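Local coordinates for uncharacterized protein (Acinetobacter baumannii, PDB 4PUX), which is of unknown function but folds as a beta-barrel of the DUF3237 family, within a clan of allene oxide cyclase-like barrels, at residues 16-21 and 79-84; 87-92 and 131-136; 122-127 and 154-159; 143-146 and 151-154. All coordinates share one frame; numbering follows the deposited sequence. Where two conformers were deposited one is given.

Contact 1: residues 16-21 and 79-84. With EDO (1,2-ethanediol), chain D; EDO (1,2-ethanediol), chain B.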
loop_
_atom_site.group_PDB
_atom_site.type_symbol
_atom_site.label_atom_id
_atom_site.label_comp_id
_atom_site.label_asym_id
_atom_site.label_seq_id
_atom_site.Cartn_x
_atom_site.Cartn_y
_atom_site.Cartn_z
ATOM N N ALA A 16 2.040 -6.608 10.341
ATOM C CA ALA A 16 1.936 -5.345 11.090
ATOM C C ALA A 16 0.885 -4.441 10.506
ATOM O O ALA A 16 0.532 -4.563 9.321
ATOM C CB ALA A 16 3.323 -4.593 11.070
ATOM N N LYS A 17 0.404 -3.528 11.337
ATOM C CA LYS A 17 -0.453 -2.412 10.907
ATOM C C LYS A 17 0.431 -1.210 10.600
ATOM O O LYS A 17 1.211 -0.775 11.437
ATOM C CB LYS A 17 -1.484 -2.036 11.963
ATOM C CG LYS A 17 -2.371 -0.834 11.530
ATOM C CD LYS A 17 -3.496 -0.573 12.575
ATOM C CE LYS A 17 -4.579 0.359 12.048
ATOM N NZ LYS A 17 -5.919 0.025 12.641
ATOM N N PHE A 18 0.341 -0.734 9.366
ATOM C CA PHE A 18 1.083 0.411 8.846
ATOM C C PHE A 18 0.211 1.660 8.803
ATOM O O PHE A 18 -0.965 1.606 8.356
ATOM C CB PHE A 18 1.591 0.140 7.413
ATOM C CG PHE A 18 2.781 -0.813 7.330
ATOM C CD1 PHE A 18 2.635 -2.185 7.590
ATOM C CD2 PHE A 18 4.054 -0.336 6.987
ATOM C CE1 PHE A 18 3.722 -3.068 7.496
ATOM C CE2 PHE A 18 5.154 -1.231 6.902
ATOM C CZ PHE A 18 4.983 -2.587 7.184
ATOM N N SER A 19 0.830 2.766 9.159
ATOM C CA SER A 19 0.223 4.087 9.076
ATOM C C SER A 19 1.227 4.979 8.320
ATOM O O SER A 19 2.258 5.333 8.870
ATOM C CB SER A 19 -0.112 4.591 10.500
ATOM O OG SER A 19 -0.944 3.640 11.180
ATOM N N VAL A 20 0.946 5.271 7.058
ATOM C CA VAL A 20 1.855 6.019 6.179
ATOM C C VAL A 20 1.416 7.487 6.125
ATOM O O VAL A 20 0.243 7.807 5.839
ATOM C CB VAL A 20 1.883 5.433 4.731
ATOM C CG1 VAL A 20 2.996 6.112 3.931
ATOM C CG2 VAL A 20 2.071 3.869 4.741
ATOM N N ASP A 21 2.372 8.364 6.387
ATOM C CA ASP A 21 2.132 9.827 6.343
ATOM C C ASP A 21 2.524 10.345 4.936
ATOM O O ASP A 21 3.608 10.016 4.423
ATOM C CB ASP A 21 2.978 10.537 7.394
ATOM C CG ASP A 21 2.447 10.363 8.802
ATOM O OD1 ASP A 21 1.249 10.113 8.950
ATOM O OD2 ASP A 21 3.229 10.476 9.784
ATOM N N TYR A 79 9.784 3.059 -0.596
ATOM C CA TYR A 79 10.028 3.727 0.661
ATOM C C TYR A 79 10.860 2.898 1.603
ATOM O O TYR A 79 11.414 1.841 1.190
ATOM C CB TYR A 79 8.745 4.285 1.261
ATOM C CG TYR A 79 7.550 3.382 1.559
ATOM C CD1 TYR A 79 6.750 2.865 0.544
ATOM C CD2 TYR A 79 7.087 3.241 2.870
ATOM C CE1 TYR A 79 5.570 2.180 0.827
ATOM C CE2 TYR A 79 5.924 2.567 3.162
ATOM C CZ TYR A 79 5.129 2.087 2.156
ATOM O OH TYR A 79 3.928 1.485 2.465
ATOM N N LEU A 80 11.050 3.372 2.848
ATOM C CA LEU A 80 12.138 2.877 3.715
ATOM C C LEU A 80 11.719 2.780 5.177
ATOM O O LEU A 80 11.168 3.739 5.721
ATOM C CB LEU A 80 13.382 3.732 3.527
ATOM C CG LEU A 80 14.643 3.327 4.263
ATOM C CD1 LEU A 80 15.110 1.923 3.834
ATOM C CD2 LEU A 80 15.752 4.333 3.979
ATOM N N LEU A 81 11.860 1.584 5.742
ATOM C CA LEU A 81 11.489 1.280 7.136
ATOM C C LEU A 81 12.729 1.255 8.023
ATOM O O LEU A 81 13.792 0.719 7.603
ATOM C CB LEU A 81 10.798 -0.076 7.220
ATOM C CG LEU A 81 9.706 -0.385 6.184
ATOM C CD1 LEU A 81 9.094 -1.739 6.437
ATOM C CD2 LEU A 81 8.647 0.727 6.158
ATOM N N GLU A 82 12.575 1.721 9.249
ATOM C CA GLU A 82 13.575 1.589 10.316
ATOM C C GLU A 82 12.907 0.889 11.500
ATOM O O GLU A 82 11.996 1.424 12.115
ATOM C CB GLU A 82 14.177 2.923 10.742
ATOM C CG GLU A 82 15.234 2.790 11.843
ATOM C CD GLU A 82 15.771 4.113 12.400
ATOM O OE1 GLU A 82 14.996 5.058 12.566
ATOM O OE2 GLU A 82 16.966 4.167 12.816
ATOM N N THR A 83 13.324 -0.356 11.784
ATOM C CA THR A 83 12.719 -1.064 12.895
ATOM C C THR A 83 13.137 -0.455 14.240
ATOM O O THR A 83 14.132 0.281 14.344
ATOM C CB THR A 83 13.097 -2.597 12.907
ATOM O OG1 THR A 83 14.502 -2.736 13.184
ATOM C CG2 THR A 83 12.695 -3.214 11.587
ATOM N N ASP A 84 12.362 -0.781 15.270
ATOM C CA ASP A 84 12.666 -0.335 16.628
ATOM C C ASP A 84 14.089 -0.687 17.093
ATOM O O ASP A 84 14.705 0.087 17.807
ATOM C CB ASP A 84 11.576 -0.788 17.628
ATOM C CG ASP A 84 11.406 -2.321 17.736
ATOM O OD1 ASP A 84 12.004 -3.098 16.960
ATOM O OD2 ASP A 84 10.643 -2.722 18.670
HETATM C C1 EDO D . 0.621 1.361 -0.628
HETATM O O1 EDO D . 0.253 2.302 -1.492
HETATM C C2 EDO D . 1.914 1.677 0.092
HETATM O O2 EDO D . 1.908 2.806 0.944
HETATM C C1 EDO B . 12.128 3.570 15.410
HETATM O O1 EDO B . 13.035 4.654 15.109
HETATM C C2 EDO B . 11.505 3.791 16.806
HETATM O O2 EDO B . 10.709 2.642 17.169
#

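Contact 2: residues 87-92 and 131-136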
loop_
_atom_site.group_PDB
_atom_site.type_symbol
_atom_site.label_atom_id
_atom_site.label_comp_id
_atom_site.label_asym_id
_atom_site.label_seq_id
_atom_site.Cartn_x
_atom_site.Cartn_y
_atom_site.Cartn_z
ATOM N N ALA A 87 17.207 -1.945 12.304
ATOM C CA ALA A 87 17.369 -2.518 10.962
ATOM C C ALA A 87 16.664 -1.650 9.893
ATOM O O ALA A 87 15.623 -1.032 10.177
ATOM C CB ALA A 87 16.796 -3.940 10.918
ATOM N N LEU A 88 17.308 -1.514 8.743
ATOM C CA LEU A 88 16.715 -0.845 7.570
ATOM C C LEU A 88 16.117 -1.862 6.615
ATOM O O LEU A 88 16.777 -2.890 6.280
ATOM C CB LEU A 88 17.733 0.031 6.845
ATOM C CG LEU A 88 18.309 1.166 7.662
ATOM C CD1 LEU A 88 19.492 1.835 6.932
ATOM C CD2 LEU A 88 17.226 2.237 8.004
ATOM N N ILE A 89 14.900 -1.586 6.157
ATOM C CA ILE A 89 14.180 -2.446 5.223
ATOM C C ILE A 89 13.582 -1.615 4.082
ATOM O O ILE A 89 12.767 -0.725 4.331
ATOM C CB ILE A 89 13.053 -3.277 5.894
ATOM C CG1 ILE A 89 13.518 -3.966 7.211
ATOM C CG2 ILE A 89 12.384 -4.225 4.872
ATOM C CD1 ILE A 89 12.409 -4.598 8.005
ATOM N N TYR A 90 14.069 -1.838 2.878
ATOM C CA TYR A 90 13.566 -1.189 1.642
ATOM C C TYR A 90 12.269 -1.880 1.207
ATOM O O TYR A 90 12.238 -3.115 1.074
ATOM C CB TYR A 90 14.655 -1.267 0.550
ATOM C CG TYR A 90 14.205 -1.021 -0.881
ATOM C CD1 TYR A 90 13.306 0.021 -1.212
ATOM C CD2 TYR A 90 14.795 -1.740 -1.919
ATOM C CE1 TYR A 90 12.897 0.217 -2.542
ATOM C CE2 TYR A 90 14.416 -1.544 -3.250
ATOM C CZ TYR A 90 13.525 -0.509 -3.561
ATOM O OH TYR A 90 13.090 -0.267 -4.849
ATOM N N LEU A 91 11.180 -1.107 1.118
ATOM C CA LEU A 91 9.862 -1.626 0.784
ATOM C C LEU A 91 9.404 -1.075 -0.583
ATOM O O LEU A 91 9.480 0.159 -0.832
ATOM C CB LEU A 91 8.857 -1.229 1.916
ATOM C CG LEU A 91 7.383 -1.631 1.710
ATOM C CD1 LEU A 91 7.220 -3.111 1.529
ATOM C CD2 LEU A 91 6.523 -1.120 2.884
ATOM N N GLN A 92 8.816 -1.966 -1.385
ATOM C CA GLN A 92 8.105 -1.649 -2.638
ATOM C C GLN A 92 6.677 -2.200 -2.518
ATOM O O GLN A 92 6.498 -3.372 -2.181
ATOM C CB GLN A 92 8.789 -2.281 -3.851
ATOM C CG GLN A 92 10.199 -1.759 -4.114
ATOM C CD GLN A 92 11.000 -2.657 -5.031
ATOM O OE1 GLN A 92 11.751 -3.572 -4.568
ATOM N NE2 GLN A 92 10.749 -2.530 -6.302
ATOM N N PRO A 131 19.726 -10.248 9.837
ATOM C CA PRO A 131 19.322 -11.660 9.962
ATOM C C PRO A 131 17.959 -11.858 10.635
ATOM O O PRO A 131 17.264 -12.814 10.342
ATOM C CB PRO A 131 20.442 -12.262 10.792
ATOM C CG PRO A 131 21.635 -11.428 10.485
ATOM C CD PRO A 131 21.088 -10.027 10.359
ATOM N N LYS A 132 17.565 -10.921 11.494
ATOM C CA LYS A 132 16.292 -11.017 12.178
ATOM C C LYS A 132 15.095 -10.864 11.210
ATOM O O LYS A 132 14.041 -11.471 11.416
ATOM C CB LYS A 132 16.227 -9.942 13.286
ATOM C CG LYS A 132 14.997 -10.010 14.092
ATOM C CD LYS A 132 15.080 -9.161 15.320
ATOM C CE LYS A 132 13.721 -9.116 15.989
ATOM N NZ LYS A 132 13.692 -8.126 17.088
ATOM N N TYR A 133 15.260 -10.018 10.186
ATOM C CA TYR A 133 14.172 -9.696 9.277
ATOM C C TYR A 133 14.348 -10.211 7.865
ATOM O O TYR A 133 13.435 -10.039 7.026
ATOM C CB TYR A 133 13.950 -8.158 9.258
ATOM C CG TYR A 133 13.728 -7.582 10.659
ATOM C CD1 TYR A 133 12.508 -7.763 11.320
ATOM C CD2 TYR A 133 14.755 -6.941 11.342
ATOM C CE1 TYR A 133 12.297 -7.275 12.613
ATOM C CE2 TYR A 133 14.543 -6.431 12.652
ATOM C CZ TYR A 133 13.312 -6.600 13.263
ATOM O OH TYR A 133 13.083 -6.132 14.559
ATOM N N SER A 134 15.424 -10.974 7.623
ATOM C CA SER A 134 15.728 -11.405 6.252
ATOM C C SER A 134 14.730 -12.443 5.681
ATOM O O SER A 134 14.660 -12.625 4.456
ATOM C CB SER A 134 17.168 -11.905 6.130
ATOM O OG SER A 134 17.376 -13.024 6.933
ATOM N N TRP A 135 13.941 -13.081 6.538
ATOM C CA TRP A 135 12.845 -13.931 6.050
ATOM C C TRP A 135 11.922 -13.183 5.106
ATOM O O TRP A 135 11.340 -13.764 4.170
ATOM C CB TRP A 135 12.047 -14.555 7.222
ATOM C CG TRP A 135 11.208 -13.593 8.014
ATOM C CD1 TRP A 135 11.652 -12.667 8.934
ATOM C CD2 TRP A 135 9.790 -13.542 8.051
ATOM N NE1 TRP A 135 10.581 -11.997 9.494
ATOM C CE2 TRP A 135 9.428 -12.503 8.952
ATOM C CE3 TRP A 135 8.779 -14.226 7.368
ATOM C CZ2 TRP A 135 8.095 -12.187 9.239
ATOM C CZ3 TRP A 135 7.456 -13.924 7.655
ATOM C CH2 TRP A 135 7.124 -12.908 8.579
ATOM N N LEU A 136 11.756 -11.872 5.323
ATOM C CA LEU A 136 10.906 -11.073 4.466
ATOM C C LEU A 136 11.413 -10.902 3.033
ATOM O O LEU A 136 10.606 -10.631 2.131
ATOM C CB LEU A 136 10.654 -9.707 5.088
ATOM C CG LEU A 136 9.918 -9.674 6.435
ATOM C CD1 LEU A 136 9.972 -8.260 7.035
ATOM C CD2 LEU A 136 8.498 -10.140 6.209
#

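Contact 3: residues 122-127 and 154-159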
loop_
_atom_site.group_PDB
_atom_site.type_symbol
_atom_site.label_atom_id
_atom_site.label_comp_id
_atom_site.label_asym_id
_atom_site.label_seq_id
_atom_site.Cartn_x
_atom_site.Cartn_y
_atom_site.Cartn_z
ATOM N N ILE A 122 -2.877 -4.158 -1.988
ATOM C CA ILE A 122 -1.508 -4.105 -2.460
ATOM C C ILE A 122 -0.751 -5.432 -2.274
ATOM O O ILE A 122 -1.104 -6.255 -1.409
ATOM C CB ILE A 122 -0.704 -2.970 -1.744
ATOM C CG1 ILE A 122 -0.725 -3.142 -0.210
ATOM C CG2 ILE A 122 -1.264 -1.609 -2.129
ATOM C CD1 ILE A 122 0.238 -2.225 0.543
ATOM N N THR A 123 0.322 -5.577 -3.055
ATOM C CA THR A 123 1.390 -6.577 -2.826
ATOM C C THR A 123 2.633 -5.848 -2.301
ATOM O O THR A 123 2.807 -4.632 -2.566
ATOM C CB THR A 123 1.741 -7.371 -4.098
ATOM O OG1 THR A 123 2.253 -6.487 -5.103
ATOM C CG2 THR A 123 0.518 -8.085 -4.638
HETATM N N MSE A 124 3.467 -6.569 -1.570
HETATM C CA MSE A 124 4.601 -5.987 -0.870
HETATM C C MSE A 124 5.878 -6.808 -1.146
HETATM O O MSE A 124 5.850 -8.024 -1.042
HETATM C CB MSE A 124 4.328 -5.978 0.657
HETATM C CG MSE A 124 3.038 -5.289 1.051
HETATM SE SE MSE A 124 2.639 -5.420 2.940
HETATM C CE MSE A 124 3.972 -4.259 3.713
ATOM N N GLN A 125 7.001 -6.104 -1.355
ATOM C CA GLN A 125 8.320 -6.707 -1.579
ATOM C C GLN A 125 9.334 -6.018 -0.664
ATOM O O GLN A 125 9.396 -4.760 -0.629
ATOM C CB GLN A 125 8.741 -6.520 -3.033
ATOM C CG GLN A 125 10.066 -7.119 -3.374
ATOM C CD GLN A 125 10.401 -6.969 -4.842
ATOM O OE1 GLN A 125 9.586 -6.505 -5.669
ATOM N NE2 GLN A 125 11.582 -7.361 -5.178
ATOM N N PHE A 126 10.075 -6.804 0.084
ATOM C CA PHE A 126 11.042 -6.307 1.086
ATOM C C PHE A 126 12.486 -6.614 0.722
ATOM O O PHE A 126 12.771 -7.680 0.182
ATOM C CB PHE A 126 10.765 -6.963 2.422
ATOM C CG PHE A 126 9.349 -6.838 2.922
ATOM C CD1 PHE A 126 8.394 -7.825 2.623
ATOM C CD2 PHE A 126 8.971 -5.772 3.757
ATOM C CE1 PHE A 126 7.087 -7.746 3.173
ATOM C CE2 PHE A 126 7.677 -5.685 4.280
ATOM C CZ PHE A 126 6.716 -6.667 3.949
ATOM N N GLU A 127 13.428 -5.793 1.223
ATOM C CA GLU A 127 14.876 -6.032 1.087
ATOM C C GLU A 127 15.570 -5.559 2.345
ATOM O O GLU A 127 15.470 -4.382 2.683
ATOM C CB GLU A 127 15.553 -5.299 -0.063
ATOM C CG GLU A 127 15.433 -5.830 -1.386
ATOM C CD GLU A 127 16.397 -5.140 -2.402
ATOM O OE1 GLU A 127 17.566 -4.680 -2.053
ATOM O OE2 GLU A 127 16.013 -5.184 -3.573
ATOM N N TYR A 154 -2.927 0.645 6.469
ATOM C CA TYR A 154 -3.151 -0.708 5.949
ATOM C C TYR A 154 -2.687 -1.807 6.875
ATOM O O TYR A 154 -1.767 -1.616 7.691
ATOM C CB TYR A 154 -2.531 -0.866 4.555
ATOM C CG TYR A 154 -0.988 -0.831 4.413
ATOM C CD1 TYR A 154 -0.206 -2.017 4.571
ATOM C CD2 TYR A 154 -0.340 0.313 4.007
ATOM C CE1 TYR A 154 1.160 -2.044 4.329
ATOM C CE2 TYR A 154 1.017 0.318 3.768
ATOM C CZ TYR A 154 1.772 -0.865 3.915
ATOM O OH TYR A 154 3.137 -0.830 3.671
ATOM N N ASP A 155 -3.383 -2.921 6.811
ATOM C CA ASP A 155 -3.012 -4.145 7.512
ATOM C C ASP A 155 -2.188 -5.035 6.557
ATOM O O ASP A 155 -2.663 -5.385 5.463
ATOM C CB ASP A 155 -4.265 -4.919 7.950
ATOM C CG ASP A 155 -5.092 -4.194 8.993
ATOM O OD1 ASP A 155 -4.545 -3.402 9.789
ATOM O OD2 ASP A 155 -6.308 -4.434 9.025
ATOM N N ALA A 156 -0.954 -5.309 6.929
ATOM C CA ALA A 156 -0.052 -6.186 6.184
ATOM C C ALA A 156 -0.099 -7.623 6.693
ATOM O O ALA A 156 -0.165 -7.848 7.917
ATOM C CB ALA A 156 1.361 -5.671 6.261
ATOM N N TYR A 157 -0.029 -8.564 5.756
ATOM C CA TYR A 157 -0.020 -10.017 6.013
ATOM C C TYR A 157 1.052 -10.694 5.161
ATOM O O TYR A 157 1.263 -10.298 4.004
ATOM C CB TYR A 157 -1.368 -10.653 5.649
ATOM C CG TYR A 157 -2.579 -10.017 6.316
ATOM C CD1 TYR A 157 -3.157 -8.843 5.814
ATOM C CD2 TYR A 157 -3.179 -10.615 7.447
ATOM C CE1 TYR A 157 -4.245 -8.277 6.419
ATOM C CE2 TYR A 157 -4.282 -10.040 8.050
ATOM C CZ TYR A 157 -4.818 -8.890 7.531
ATOM O OH TYR A 157 -5.932 -8.334 8.121
ATOM N N THR A 158 1.681 -11.750 5.705
ATOM C CA THR A 158 2.498 -12.640 4.898
ATOM C C THR A 158 1.661 -13.867 4.502
ATOM O O THR A 158 0.763 -14.277 5.236
ATOM C CB THR A 158 3.807 -13.049 5.581
ATOM O OG1 THR A 158 3.527 -13.670 6.842
ATOM C CG2 THR A 158 4.721 -11.841 5.769
ATOM N N LEU A 159 2.003 -14.445 3.354
ATOM C CA LEU A 159 1.472 -15.761 2.961
ATOM C C LEU A 159 2.335 -16.851 3.595
ATOM O O LEU A 159 3.565 -16.870 3.417
ATOM C CB LEU A 159 1.465 -15.936 1.443
ATOM C CG LEU A 159 0.295 -15.319 0.700
ATOM C CD1 LEU A 159 0.245 -13.810 0.790
ATOM C CD2 LEU A 159 0.314 -15.750 -0.757
#

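Contact 4: residues 143-146 and 151-154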
loop_
_atom_site.group_PDB
_atom_site.type_symbol
_atom_site.label_atom_id
_atom_site.label_comp_id
_atom_site.label_asym_id
_atom_site.label_seq_id
_atom_site.Cartn_x
_atom_site.Cartn_y
_atom_site.Cartn_z
ATOM N N GLY A 143 -1.403 -6.430 1.448
ATOM C CA GLY A 143 -2.028 -5.455 2.332
ATOM C C GLY A 143 -3.437 -5.073 1.946
ATOM O O GLY A 143 -3.788 -5.065 0.766
ATOM N N SER A 144 -4.242 -4.744 2.957
ATOM C CA SER A 144 -5.594 -4.198 2.791
ATOM C C SER A 144 -5.584 -2.795 3.357
ATOM O O SER A 144 -5.273 -2.610 4.543
ATOM C CB SER A 144 -6.608 -5.045 3.535
ATOM O OG SER A 144 -7.916 -4.515 3.422
ATOM N N ALA A 145 -5.826 -1.818 2.505
ATOM C CA ALA A 145 -5.556 -0.390 2.782
ATOM C C ALA A 145 -6.802 0.496 2.765
ATOM O O ALA A 145 -7.829 0.144 2.153
ATOM C CB ALA A 145 -4.542 0.135 1.741
HETATM N N MSE A 146 -6.663 1.669 3.351
HETATM C CA MSE A 146 -7.661 2.719 3.314
HETATM C C MSE A 146 -6.997 4.107 3.352
HETATM O O MSE A 146 -6.068 4.353 4.156
HETATM C CB MSE A 146 -8.640 2.536 4.482
HETATM C CG MSE A 146 -9.802 3.517 4.499
HETATM SE SE MSE A 146 -10.922 3.316 6.016
HETATM C CE MSE A 146 -11.616 1.526 5.590
ATOM N N ALA A 151 -2.894 10.469 4.358
ATOM C CA ALA A 151 -2.373 9.261 5.028
ATOM C C ALA A 151 -3.014 8.038 4.407
ATOM O O ALA A 151 -4.091 8.110 3.812
ATOM C CB ALA A 151 -2.691 9.285 6.538
ATOM N N VAL A 152 -2.292 6.928 4.448
ATOM C CA VAL A 152 -2.829 5.606 4.120
ATOM C C VAL A 152 -2.569 4.668 5.313
ATOM O O VAL A 152 -1.445 4.595 5.843
ATOM C CB VAL A 152 -2.166 5.015 2.853
ATOM C CG1 VAL A 152 -2.621 3.556 2.614
ATOM C CG2 VAL A 152 -2.498 5.875 1.649
ATOM N N ILE A 153 -3.615 3.999 5.755
ATOM C CA ILE A 153 -3.551 2.985 6.810
ATOM C C ILE A 153 -3.761 1.626 6.157
ATOM O O ILE A 153 -4.704 1.461 5.354
ATOM C CB ILE A 153 -4.718 3.152 7.841
ATOM C CG1 ILE A 153 -4.825 4.599 8.338
ATOM C CG2 ILE A 153 -4.567 2.147 9.012
ATOM C CD1 ILE A 153 -3.645 5.077 9.075
ATOM N N TYR A 154 -2.927 0.645 6.469
ATOM C CA TYR A 154 -3.151 -0.708 5.949
ATOM C C TYR A 154 -2.687 -1.807 6.875
ATOM O O TYR A 154 -1.767 -1.616 7.691
ATOM C CB TYR A 154 -2.531 -0.866 4.555
ATOM C CG TYR A 154 -0.988 -0.831 4.413
ATOM C CD1 TYR A 154 -0.206 -2.017 4.571
ATOM C CD2 TYR A 154 -0.340 0.313 4.007
ATOM C CE1 TYR A 154 1.160 -2.044 4.329
ATOM C CE2 TYR A 154 1.017 0.318 3.768
ATOM C CZ TYR A 154 1.772 -0.865 3.915
ATOM O OH TYR A 154 3.137 -0.830 3.671
#

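Contact 1: residues 16-21 and 79-84
With chi1 at -75°, Phe18 carries its ring beside its own backbone N and out toward Leu81; Tyr79, whose CG lies between the backbone N and the carbonyl carbon (chi1 57°), sends its phenol toward Val20. The two strands belong to an antiparallel beta-barrel and meet across its interior, with 10.6 Å between Phe18 CA and Leu81 CA. Main chains so far apart cannot pair, and the bridge is made by alternate, inward-pointing residues. Phe18 and Tyr79 have the reach for this span, and Leu81 and Val20 give them apolar partners. The side chains of Phe18 and Leu81 cross at about a right angle, and Leu81 CD1 sits at the edge of the Phe18 ring, in its plane, 4.0 Å from CE2. Leu81 CD2 reaches the same ring corner, so the forked leucine meets CE2 with both methyl groups. Phe18 also stacks on Tyr154 and meets the Phe48 ring. Val20 and Tyr79 approach from opposite directions, the branched valine bringing CG2 to 3.8 Å from Tyr79 OH. The buried hydroxyl hydrogen-bonds to Tyr154 OH and to an ethanediol, probably from the crystallisation liquor. The bond to the ethanediol, in which either partner could be the donor, spans 2.9 Å from Tyr79 OH to O2, which lies 3.9 Å from Val20 CG2.

Contact 2: residues 87-92 and 131-136
Ala87 and Tyr133 mark the nearest approach of the two main chains, 8.0 Å from CA to CA, where the chain about to enter strand 88-99 passes a loop that tightens into a 3-10 turn at residues 134-136. The turn is tied by the backbone bond from Leu136 N to Tyr133 O, 3.0 Å long. Ala87 CB rests against the Tyr133 ring obliquely, 3.7 Å from CD2, its small methyl letting the loop come close. Ile89 reaches further: with CG1 set opposite the carbonyl carbon (chi1 -47°), it extends CD1 to 4.1 Å from Tyr133 CB, the two side chains crossing at about a right angle. Over the centre of one face of the ring lies Lys132 CG, 3.8 Å above the plane, so the lysine's aliphatic part covers the aromatic surface. Its NZ forms a salt bridge with Asp85 and a weak hydrogen bond to Tyr133 OH, and Tyr133 OH is also hydrogen-bonded to Asp85. Tyrosine thus combines an apolar ring and CB for Ala87 and Ile89 with a polar end for Asp85. With Tyr133 as a link to strand 88-99, the loop joining strands 118-127 and 141-147 folds back onto the wall of a beta-barrel.

Contact 3: residues 122-127 and 154-159
The Tyr154 ring has Ile122 on one face and Met124 at its edge. Ile122 CD1 stands 3.8 Å above the plane and over its centre, 10° off the ring normal, a clear CH-pi contact. The Phe18 ring stacks, displaced, on the opposite side of the plane. At the edge, in plane, is the methyl CE of Met124, deposited as selenomethionine; it lies 3.5 Å from Tyr154 OH and 3.6 Å from Tyr154 CE1. The selenium itself stands obliquely, 5.2 Å from the ring centroid, in a Met-aromatic contact. The Met124 chain is extended as far as SE and then bends (chi3 71°), which turns CE to the phenol while SE settles 3.6 Å from Ala156 CB. A small alanine suits that place, because its methyl lets the methionine chain come close, and the long flexible chain can serve both neighbours. These residues fill the barrel interior between two strands that cross at 66°, their axes 8.7 Å apart at closest approach and therefore not paired as sheet neighbours. Tyr154 also touches Leu91, and its hydroxyl is hydrogen-bonded to Tyr79. With that polar end satisfied, the contact probably rests on dispersion between apolar groups and the ring, selenium here taking the place of the native sulfur, while the groups at the faces and edge should restrict rotation of the phenol.

Contact 4: residues 143-146 and 151-154
Ala145 and Tyr154 stand side by side on the inward face of the sheet, CB to CB at 3.6 Å, before the tyrosine turns its ring away from the partner strand. That turn follows from chi1 of 68°, which swings the ring back over its own main chain. The small alanine leaves room for this neighbour and for Val152, whose CG1 comes within 4.0 Å of Ala145 CB from the diagonal position. Gly143 presents only CA to the ring, obliquely and 4.5 Å from Tyr154 CD1, so no side chain competes with the phenol there. Met146 and Ile153 project from the outward face, and the end of each leads away from the opposing strand; Met146, a selenomethionine, is exposed, whereas Ile153 also packs on Lys17 and Ser19 of the next strand. The two strands form a beta hairpin in the wall of the barrel, antiparallel and strongly twisted, with 143° between their directions. Ala145 and Tyr154 make a non-hydrogen-bonded pair; Met146 and Ile153 make a hydrogen-bonded one, with Met146 N to Ile153 O at 2.8 Å and Ile153 N to Met146 O at 2.9 Å. At the non-hydrogen-bonded pair the CA-H groups lean on carbonyls instead, Tyr154 CA to Ser144 O at 3.2 Å and Ala145 CA to Ile153 O at 3.3 Å.

How the contacts relate
From the N terminus, contact 1 closes first: strand 12-21 reaches across the barrel to strand 73-83 after an excursion of 57 residues, most of them in strands. Contact 2 opens next, on the neighbouring strand 88-99, and closes at the loop 131-136, after contact 3 has already opened on strand 118-127; the two therefore cross along the chain. Contact 4, the local hairpin of strands 141-147 and 151-159, lies within the loop of contact 3 and ends on the same strand, sharing Tyr154. Strand 151-159 in turn pairs with strand 12-21, which closes the barrel and brings contacts 3 and 4 beside contact 1.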